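PDB 3RCY: mandelate racemase/muconate lactonizing enzyme-like protein from Roseovarius sp. TM1035, which probably catalyses a magnesium-dependent isomerisation or related reaction, as in other enolase-superfamily enzymes, on a substrate that is not established. Local coordinates for residues A[256-269]-A[277-289]. Numbering follows the deposited sequence.
Sequences PVATGERLTTKAEF and AAAILQPALGRAG. With MG (magnesium ion), chain I; RIB (alpha-D-ribofuranose), chain M; RIB (alpha-D-ribofuranose), chain L.
Parallel strands 257-259 and 280-281, joined through helix 266-274, form a beta-alpha-beta unit of the enolase-superfamily barrel; the loop after the first supplies a magnesium ligand, and Gln282, after the second, a second-shell group. Val257 O accepts from both Ala279 N (2.9 Å) and Ile280 N (3.3 Å); farther along, Thr259 N donates to Ile280 O and Gln282 N to Thr259 O (2.7 Å). Glu261 OE1 binds magnesium at 2.2 Å, and a water that accepts from Glu261 N lies within hydrogen-bonding distance of both Glu261 OE1 and Gln282 OE1, while Gln282 NE2 hydrogen-bonds Glu235, the other protein ligand. Arg287, its CG anti to the backbone N (chi1 161°) and its chain bent at chi3, brings NH1 to Glu261 O (2.9 Å), which lies in the guanidinium plane. Cutting Arg287 back to an alanine is likely to leave the Glu261 carbonyl without its charged donor. Thr265 N closes the far end on Ala288 O (2.8 Å). From helix 266-274, Phe269 sets CZ against Pro283 CB at 3.5 Å, the side chains crossing at roughly a right angle, and its CD1 lies beside Leu281 CD1. Helix 290-302 covers Phe269 and Leu281, helix 243-252 packs on Val257 and Thr259, and strands 233-235 and 307-308 continue the sheet beyond the pair.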
ATOM      1  N   PRO A 256      14.349   6.182 -17.936  1.00 12.98           N
ATOM      2  CA  PRO A 256      14.977   5.611 -16.740  1.00 12.84           C
ATOM      3  C   PRO A 256      15.723   6.661 -15.936  1.00 12.44           C
ATOM      4  O   PRO A 256      16.437   7.505 -16.502  1.00 12.91           O
ATOM      5  CB  PRO A 256      15.961   4.581 -17.312  1.00 12.72           C
ATOM      6  CG  PRO A 256      15.352   4.191 -18.626  1.00 11.03           C
ATOM      7  CD  PRO A 256      14.771   5.477 -19.159  1.00 12.95           C
ATOM      8  N   VAL A 257      15.545   6.620 -14.623  1.00 11.94           N
ATOM      9  CA  VAL A 257      16.210   7.573 -13.738  1.00 11.72           C
ATOM     10  C   VAL A 257      17.518   6.963 -13.240  1.00 11.55           C
ATOM     11  O   VAL A 257      17.563   5.783 -12.878  1.00 11.16           O
ATOM     12  CB  VAL A 257      15.288   8.005 -12.570  1.00 11.66           C
ATOM     13  CG1 VAL A 257      16.059   8.833 -11.518  1.00  9.16           C
ATOM     14  CG2 VAL A 257      14.086   8.799 -13.116  1.00  9.16           C
ATOM     15  N   ALA A 258      18.579   7.765 -13.283  1.00 10.99           N
ATOM     16  CA  ALA A 258      19.895   7.365 -12.812  1.00 11.34           C
ATOM     17  C   ALA A 258      20.291   8.292 -11.683  1.00 11.93           C
ATOM     18  O   ALA A 258      20.041   9.498 -11.741  1.00 12.48           O
ATOM     19  CB  ALA A 258      20.929   7.444 -13.944  1.00 10.91           C
ATOM     20  N   THR A 259      20.907   7.737 -10.649  1.00 11.90           N
ATOM     21  CA  THR A 259      21.393   8.561  -9.557  1.00 12.03           C
ATOM     22  C   THR A 259      22.462   7.828  -8.753  1.00 11.94           C
ATOM     23  O   THR A 259      22.634   6.613  -8.899  1.00 11.91           O
ATOM     24  CB  THR A 259      20.232   9.011  -8.619  1.00 12.44           C
ATOM     25  OG1 THR A 259      20.609  10.216  -7.946  1.00 11.92           O
ATOM     26  CG2 THR A 259      19.873   7.916  -7.589  1.00 10.22           C
ATOM     27  N   GLY A 260      23.183   8.573  -7.919  1.00 11.64           N
ATOM     28  CA  GLY A 260      24.015   7.951  -6.897  1.00 11.85           C
ATOM     29  C   GLY A 260      25.290   8.679  -6.521  1.00 12.38           C
ATOM     30  O   GLY A 260      25.903   8.366  -5.494  1.00 12.10           O
ATOM     31  N   GLU A 261      25.705   9.647  -7.336  1.00 12.48           N
ATOM     32  CA  GLU A 261      27.023  10.254  -7.130  1.00 13.11           C
ATOM     33  C   GLU A 261      27.165  11.003  -5.806  1.00 13.00           C
ATOM     34  O   GLU A 261      28.276  11.193  -5.325  1.00 13.44           O
ATOM     35  CB  GLU A 261      27.406  11.162  -8.293  1.00 13.70           C
ATOM     36  CG  GLU A 261      26.714  12.517  -8.288  1.00 13.80           C
ATOM     37  CD  GLU A 261      26.962  13.261  -9.580  1.00 15.02           C
ATOM     38  OE1 GLU A 261      26.473  12.784 -10.634  1.00 14.51           O
ATOM     39  OE2 GLU A 261      27.660  14.303  -9.550  1.00 14.41           O
ATOM     40  N   ARG A 262      26.042  11.416  -5.222  1.00 12.42           N
ATOM     41  CA  ARG A 262      26.063  12.159  -3.962  1.00 12.01           C
ATOM     42  C   ARG A 262      25.558  11.319  -2.790  1.00 11.71           C
ATOM     43  O   ARG A 262      25.337  11.831  -1.685  1.00 11.59           O
ATOM     44  CB  ARG A 262      25.271  13.457  -4.110  1.00 11.77           C
ATOM     45  CG  ARG A 262      25.993  14.453  -5.023  1.00 13.07           C
ATOM     46  CD  ARG A 262      25.299  15.779  -5.061  1.00 12.04           C
ATOM     47  NE  ARG A 262      24.249  15.817  -6.069  1.00 12.91           N
ATOM     48  CZ  ARG A 262      23.393  16.823  -6.215  1.00 12.48           C
ATOM     49  NH1 ARG A 262      23.445  17.877  -5.403  1.00 12.90           N
ATOM     50  NH2 ARG A 262      22.492  16.784  -7.187  1.00 12.90           N
ATOM     51  N   LEU A 263      25.391  10.020  -3.044  1.00 11.16           N
ATOM     52  CA  LEU A 263      24.920   9.075  -2.030  1.00 10.76           C
ATOM     53  C   LEU A 263      26.077   8.257  -1.475  1.00 11.34           C
ATOM     54  O   LEU A 263      27.141   8.145  -2.106  1.00 11.61           O
ATOM     55  CB  LEU A 263      23.841   8.141  -2.615  1.00 10.17           C
ATOM     56  CG  LEU A 263      22.577   8.813  -3.162  1.00  8.93           C
ATOM     57  CD1 LEU A 263      21.511   7.748  -3.519  1.00  9.81           C
ATOM     58  CD2 LEU A 263      21.989   9.853  -2.183  1.00  9.98           C
ATOM     59  N   THR A 264      25.875   7.669  -0.300  1.00 11.15           N
ATOM     60  CA  THR A 264      26.953   6.926   0.317  1.00 11.62           C
ATOM     61  C   THR A 264      26.492   5.724   1.129  1.00 11.40           C
ATOM     62  O   THR A 264      25.552   5.824   1.927  1.00 11.63           O
ATOM     63  CB  THR A 264      27.866   7.846   1.172  1.00 11.94           C
ATOM     64  OG1 THR A 264      28.962   7.083   1.675  1.00 15.76           O
ATOM     65  CG2 THR A 264      27.098   8.476   2.332  1.00 14.72           C
ATOM     66  N   THR A 265      27.219   4.619   0.942  1.00 11.29           N
ATOM     67  CA  THR A 265      26.971   3.297   1.562  1.00 11.51           C
ATOM     68  C   THR A 265      25.686   2.637   1.081  1.00 11.48           C
ATOM     69  O   THR A 265      24.770   3.300   0.583  1.00 11.09           O
ATOM     70  CB  THR A 265      26.950   3.277   3.131  1.00 11.70           C
ATOM     71  OG1 THR A 265      25.651   3.660   3.599  1.00 13.52           O
ATOM     72  CG2 THR A 265      28.046   4.162   3.769  1.00 13.42           C
ATOM     73  N   LYS A 266      25.623   1.317   1.258  1.00 11.56           N
ATOM     74  CA  LYS A 266      24.433   0.537   0.944  1.00 11.66           C
ATOM     75  C   LYS A 266      23.197   0.994   1.727  1.00 11.35           C
ATOM     76  O   LYS A 266      22.079   0.798   1.266  1.00 10.97           O
ATOM     77  CB  LYS A 266      24.694  -0.962   1.182  1.00 11.91           C
ATOM     78  CG  LYS A 266      24.981  -1.339   2.640  1.00 10.12           C
ATOM     79  CD  LYS A 266      25.701  -2.684   2.725  1.00 12.51           C
ATOM     80  CE  LYS A 266      26.267  -2.942   4.130  1.00 10.85           C
ATOM     81  NZ  LYS A 266      27.325  -1.962   4.561  1.00 12.52           N
ATOM     82  N   ALA A 267      23.393   1.600   2.902  1.00 11.38           N
ATOM     83  CA  ALA A 267      22.255   2.123   3.687  1.00 11.74           C
ATOM     84  C   ALA A 267      21.469   3.198   2.930  1.00 11.85           C
ATOM     85  O   ALA A 267      20.298   3.422   3.215  1.00 12.05           O
ATOM     86  CB  ALA A 267      22.717   2.660   5.054  1.00 11.67           C
ATOM     87  N   GLU A 268      22.115   3.859   1.970  1.00 12.10           N
ATOM     88  CA  GLU A 268      21.443   4.875   1.150  1.00 12.22           C
ATOM     89  C   GLU A 268      21.022   4.344  -0.210  1.00 12.43           C
ATOM     90  O   GLU A 268      19.996   4.757  -0.742  1.00 12.40           O
ATOM     91  CB  GLU A 268      22.322   6.121   0.995  1.00 12.88           C
ATOM     92  CG  GLU A 268      22.386   6.925   2.286  1.00 13.67           C
ATOM     93  CD  GLU A 268      23.195   8.218   2.189  1.00 13.92           C
ATOM     94  OE1 GLU A 268      23.655   8.603   1.090  1.00 13.59           O
ATOM     95  OE2 GLU A 268      23.362   8.861   3.246  1.00 14.29           O
ATOM     96  N   PHE A 269      21.809   3.427  -0.774  1.00 11.89           N
ATOM     97  CA  PHE A 269      21.456   2.863  -2.077  1.00 12.78           C
ATOM     98  C   PHE A 269      20.280   1.894  -2.003  1.00 13.85           C
ATOM     99  O   PHE A 269      19.463   1.837  -2.923  1.00 14.34           O
ATOM    100  CB  PHE A 269      22.665   2.223  -2.752  1.00 12.29           C
ATOM    101  CG  PHE A 269      23.570   3.221  -3.405  1.00 12.64           C
ATOM    102  CD1 PHE A 269      23.249   3.760  -4.651  1.00 12.64           C
ATOM    103  CD2 PHE A 269      24.720   3.665  -2.754  1.00 12.64           C
ATOM    104  CE1 PHE A 269      24.076   4.724  -5.249  1.00 12.67           C
ATOM    105  CE2 PHE A 269      25.557   4.617  -3.340  1.00 12.81           C
ATOM    106  CZ  PHE A 269      25.230   5.150  -4.593  1.00 12.73           C
ATOM    107  N   ALA A 277      13.198   4.559  -6.952  1.00 13.64           N
ATOM    108  CA  ALA A 277      13.629   5.927  -7.248  1.00 13.09           C
ATOM    109  C   ALA A 277      14.584   6.003  -8.433  1.00 12.71           C
ATOM    110  O   ALA A 277      14.623   7.016  -9.140  1.00 12.53           O
ATOM    111  CB  ALA A 277      14.251   6.564  -6.023  1.00 12.78           C
ATOM    112  N   ALA A 278      15.361   4.940  -8.637  1.00 12.40           N
ATOM    113  CA  ALA A 278      16.289   4.878  -9.759  1.00 12.42           C
ATOM    114  C   ALA A 278      16.476   3.457 -10.273  1.00 12.83           C
ATOM    115  O   ALA A 278      16.459   2.491  -9.499  1.00 13.37           O
ATOM    116  CB  ALA A 278      17.646   5.485  -9.386  1.00 12.14           C
ATOM    117  N   ALA A 279      16.686   3.356 -11.583  1.00 12.16           N
ATOM    118  CA  ALA A 279      16.946   2.089 -12.256  1.00 11.78           C
ATOM    119  C   ALA A 279      18.445   1.883 -12.475  1.00 11.80           C
ATOM    120  O   ALA A 279      18.899   0.768 -12.720  1.00 12.00           O
ATOM    121  CB  ALA A 279      16.221   2.069 -13.595  1.00 11.51           C
ATOM    122  N   ILE A 280      19.201   2.974 -12.396  1.00 11.74           N
ATOM    123  CA  ILE A 280      20.641   2.962 -12.669  1.00 11.62           C
ATOM    124  C   ILE A 280      21.384   3.658 -11.527  1.00 11.87           C
ATOM    125  O   ILE A 280      21.088   4.807 -11.204  1.00 12.27           O
ATOM    126  CB  ILE A 280      20.948   3.631 -14.036  1.00 11.33           C
ATOM    127  CG1 ILE A 280      20.327   2.803 -15.182  1.00  9.72           C
ATOM    128  CG2 ILE A 280      22.469   3.819 -14.242  1.00  9.37           C
ATOM    129  CD1 ILE A 280      19.999   3.604 -16.462  1.00 11.22           C
ATOM    130  N   LEU A 281      22.333   2.950 -10.913  1.00 11.18           N
ATOM    131  CA  LEU A 281      23.038   3.478  -9.745  1.00 11.17           C
ATOM    132  C   LEU A 281      24.428   3.963 -10.123  1.00 11.08           C
ATOM    133  O   LEU A 281      25.182   3.240 -10.767  1.00 11.18           O
ATOM    134  CB  LEU A 281      23.122   2.427  -8.622  1.00 10.58           C
ATOM    135  CG  LEU A 281      21.796   1.820  -8.137  1.00 15.29           C
ATOM    136  CD1 LEU A 281      22.020   0.822  -6.995  1.00 10.04           C
ATOM    137  CD2 LEU A 281      20.756   2.887  -7.736  1.00 10.09           C
ATOM    138  N   GLN A 282      24.759   5.181  -9.696  1.00 11.09           N
ATOM    139  CA  GLN A 282      25.998   5.841 -10.103  1.00 11.62           C
ATOM    140  C   GLN A 282      26.860   6.246  -8.905  1.00 12.36           C
ATOM    141  O   GLN A 282      27.151   7.436  -8.718  1.00 12.40           O
ATOM    142  CB  GLN A 282      25.672   7.073 -10.956  1.00 11.94           C
ATOM    143  CG  GLN A 282      24.751   6.789 -12.145  1.00 10.66           C
ATOM    144  CD  GLN A 282      24.230   8.057 -12.778  1.00 12.62           C
ATOM    145  OE1 GLN A 282      23.605   8.892 -12.112  1.00 10.92           O
ATOM    146  NE2 GLN A 282      24.478   8.212 -14.075  1.00 11.14           N
ATOM    147  N   PRO A 283      27.283   5.265  -8.085  1.00 12.39           N
ATOM    148  CA  PRO A 283      28.077   5.680  -6.937  1.00 12.09           C
ATOM    149  C   PRO A 283      29.432   6.199  -7.387  1.00 12.20           C
ATOM    150  O   PRO A 283      29.969   5.761  -8.419  1.00 11.44           O
ATOM    151  CB  PRO A 283      28.271   4.387  -6.156  1.00 12.33           C
ATOM    152  CG  PRO A 283      28.295   3.309  -7.238  1.00 10.11           C
ATOM    153  CD  PRO A 283      27.267   3.797  -8.256  1.00 12.61           C
ATOM    154  N   ALA A 284      29.950   7.168  -6.644  1.00 11.66           N
ATOM    155  CA  ALA A 284      31.357   7.507  -6.745  1.00 12.05           C
ATOM    156  C   ALA A 284      32.066   6.641  -5.710  1.00 12.13           C
ATOM    157  O   ALA A 284      31.881   6.835  -4.504  1.00 12.22           O
ATOM    158  CB  ALA A 284      31.567   8.996  -6.448  1.00 11.64           C
ATOM    159  N   LEU A 285      32.871   5.684  -6.175  1.00 12.21           N
ATOM    160  CA  LEU A 285      33.543   4.729  -5.273  1.00 12.71           C
ATOM    161  C   LEU A 285      34.412   5.401  -4.209  1.00 13.37           C
ATOM    162  O   LEU A 285      34.549   4.884  -3.096  1.00 13.83           O
ATOM    163  CB  LEU A 285      34.359   3.702  -6.064  1.00 12.65           C
ATOM    164  CG  LEU A 285      33.588   2.435  -6.487  1.00  9.00           C
ATOM    165  CD1 LEU A 285      32.442   2.753  -7.447  1.00 12.91           C
ATOM    166  CD2 LEU A 285      34.525   1.422  -7.128  1.00 13.00           C
ATOM    167  N   GLY A 286      34.987   6.552  -4.557  1.00 13.19           N
ATOM    168  CA  GLY A 286      35.775   7.359  -3.608  1.00 13.32           C
ATOM    169  C   GLY A 286      34.930   8.072  -2.564  1.00 13.14           C
ATOM    170  O   GLY A 286      35.463   8.675  -1.632  1.00 13.70           O
ATOM    171  N   ARG A 287      33.614   8.013  -2.730  1.00 12.86           N
ATOM    172  CA  ARG A 287      32.681   8.587  -1.769  1.00 12.78           C
ATOM    173  C   ARG A 287      31.856   7.527  -1.054  1.00 12.31           C
ATOM    174  O   ARG A 287      31.615   7.621   0.152  1.00 12.74           O
ATOM    175  CB  ARG A 287      31.724   9.566  -2.475  1.00 12.89           C
ATOM    176  CG  ARG A 287      30.447   9.863  -1.674  1.00 13.58           C
ATOM    177  CD  ARG A 287      29.659  10.997  -2.288  1.00 13.27           C
ATOM    178  NE  ARG A 287      30.188  12.305  -1.897  1.00 14.11           N
ATOM    179  CZ  ARG A 287      30.090  13.402  -2.640  1.00 13.76           C
ATOM    180  NH1 ARG A 287      29.512  13.352  -3.835  1.00 14.15           N
ATOM    181  NH2 ARG A 287      30.575  14.550  -2.191  1.00 13.93           N
ATOM    182  N   ALA A 288      31.414   6.523  -1.805  1.00 12.25           N
ATOM    183  CA  ALA A 288      30.290   5.695  -1.383  1.00 12.08           C
ATOM    184  C   ALA A 288      30.636   4.551  -0.447  1.00 11.96           C
ATOM    185  O   ALA A 288      29.745   3.808  -0.034  1.00 11.93           O
ATOM    186  CB  ALA A 288      29.502   5.183  -2.613  1.00 11.69           C
ATOM    187  N   GLY A 289      31.916   4.401  -0.120  1.00 12.13           N
ATOM    188  CA  GLY A 289      32.352   3.351   0.800  1.00 12.43           C
ATOM    189  C   GLY A 289      33.417   2.426   0.238  1.00 12.74           C
ATOM    190  O   GLY A 289      33.843   1.487   0.918  1.00 13.30           O
TER
HETATM  191 MG    MG I 500      26.237  13.591 -12.638  1.00 19.29          MG
HETATM  192  O5  RIB M 433      17.655  12.242   3.954  1.00 51.74           O
HETATM  193  C5  RIB M 433      17.488  10.896   3.499  1.00 51.69           C
HETATM  194  C4  RIB M 433      18.784  10.460   2.839  1.00 51.71           C
HETATM  195  O4  RIB M 433      18.522   9.493   1.824  1.00 51.68           O
HETATM  196  C3  RIB M 433      19.456  11.618   2.134  1.00 51.70           C
HETATM  197  O3  RIB M 433      20.481  12.152   2.952  1.00 51.94           O
HETATM  198  C2  RIB M 433      20.082  11.022   0.906  1.00 51.71           C
HETATM  199  O2  RIB M 433      21.466  10.787   1.143  1.00 51.95           O
HETATM  200  C1  RIB M 433      19.371   9.702   0.692  1.00 51.95           C
HETATM  201  O1  RIB M 433      18.608   9.754  -0.519  1.00 51.41           O
HETATM  202  O5  RIB L 505      20.399   5.037   5.554  1.00 51.35           O
HETATM  203  C5  RIB L 505      19.337   5.885   5.104  1.00 50.87           C
HETATM  204  C4  RIB L 505      19.423   7.194   5.866  1.00 51.00           C
HETATM  205  O4  RIB L 505      18.316   7.289   6.760  1.00 50.85           O
HETATM  206  C3  RIB L 505      20.690   7.225   6.697  1.00 50.90           C
HETATM  207  O3  RIB L 505      21.552   8.270   6.210  1.00 51.00           O
HETATM  208  C2  RIB L 505      20.229   7.400   8.137  1.00 50.83           C
HETATM  209  O2  RIB L 505      20.867   8.504   8.767  1.00 51.19           O
HETATM  210  C1  RIB L 505      18.735   7.671   8.070  1.00 51.22           C
HETATM  211  O1  RIB L 505      17.994   6.945   9.069  1.00 50.78           O
HETATM  212  O   HOH W   1      28.570   8.210  -4.377  1.00 14.69           O
HETATM  213  O   HOH W   2      24.604  10.569 -10.078  1.00 11.35           O
HETATM  214  O   HOH W   3      27.219  15.455 -11.715  1.00 25.56           O
HETATM  215  O   HOH W   4      30.642   9.220   1.982  1.00 25.19           O
HETATM  216  O   HOH W   5      25.610  14.624 -14.514  1.00 17.31           O
HETATM  217  O   HOH W   6      28.297  13.085 -13.637  1.00 14.52           O
HETATM  218  O   HOH W   7      24.492  14.809 -11.711  1.00 15.77           O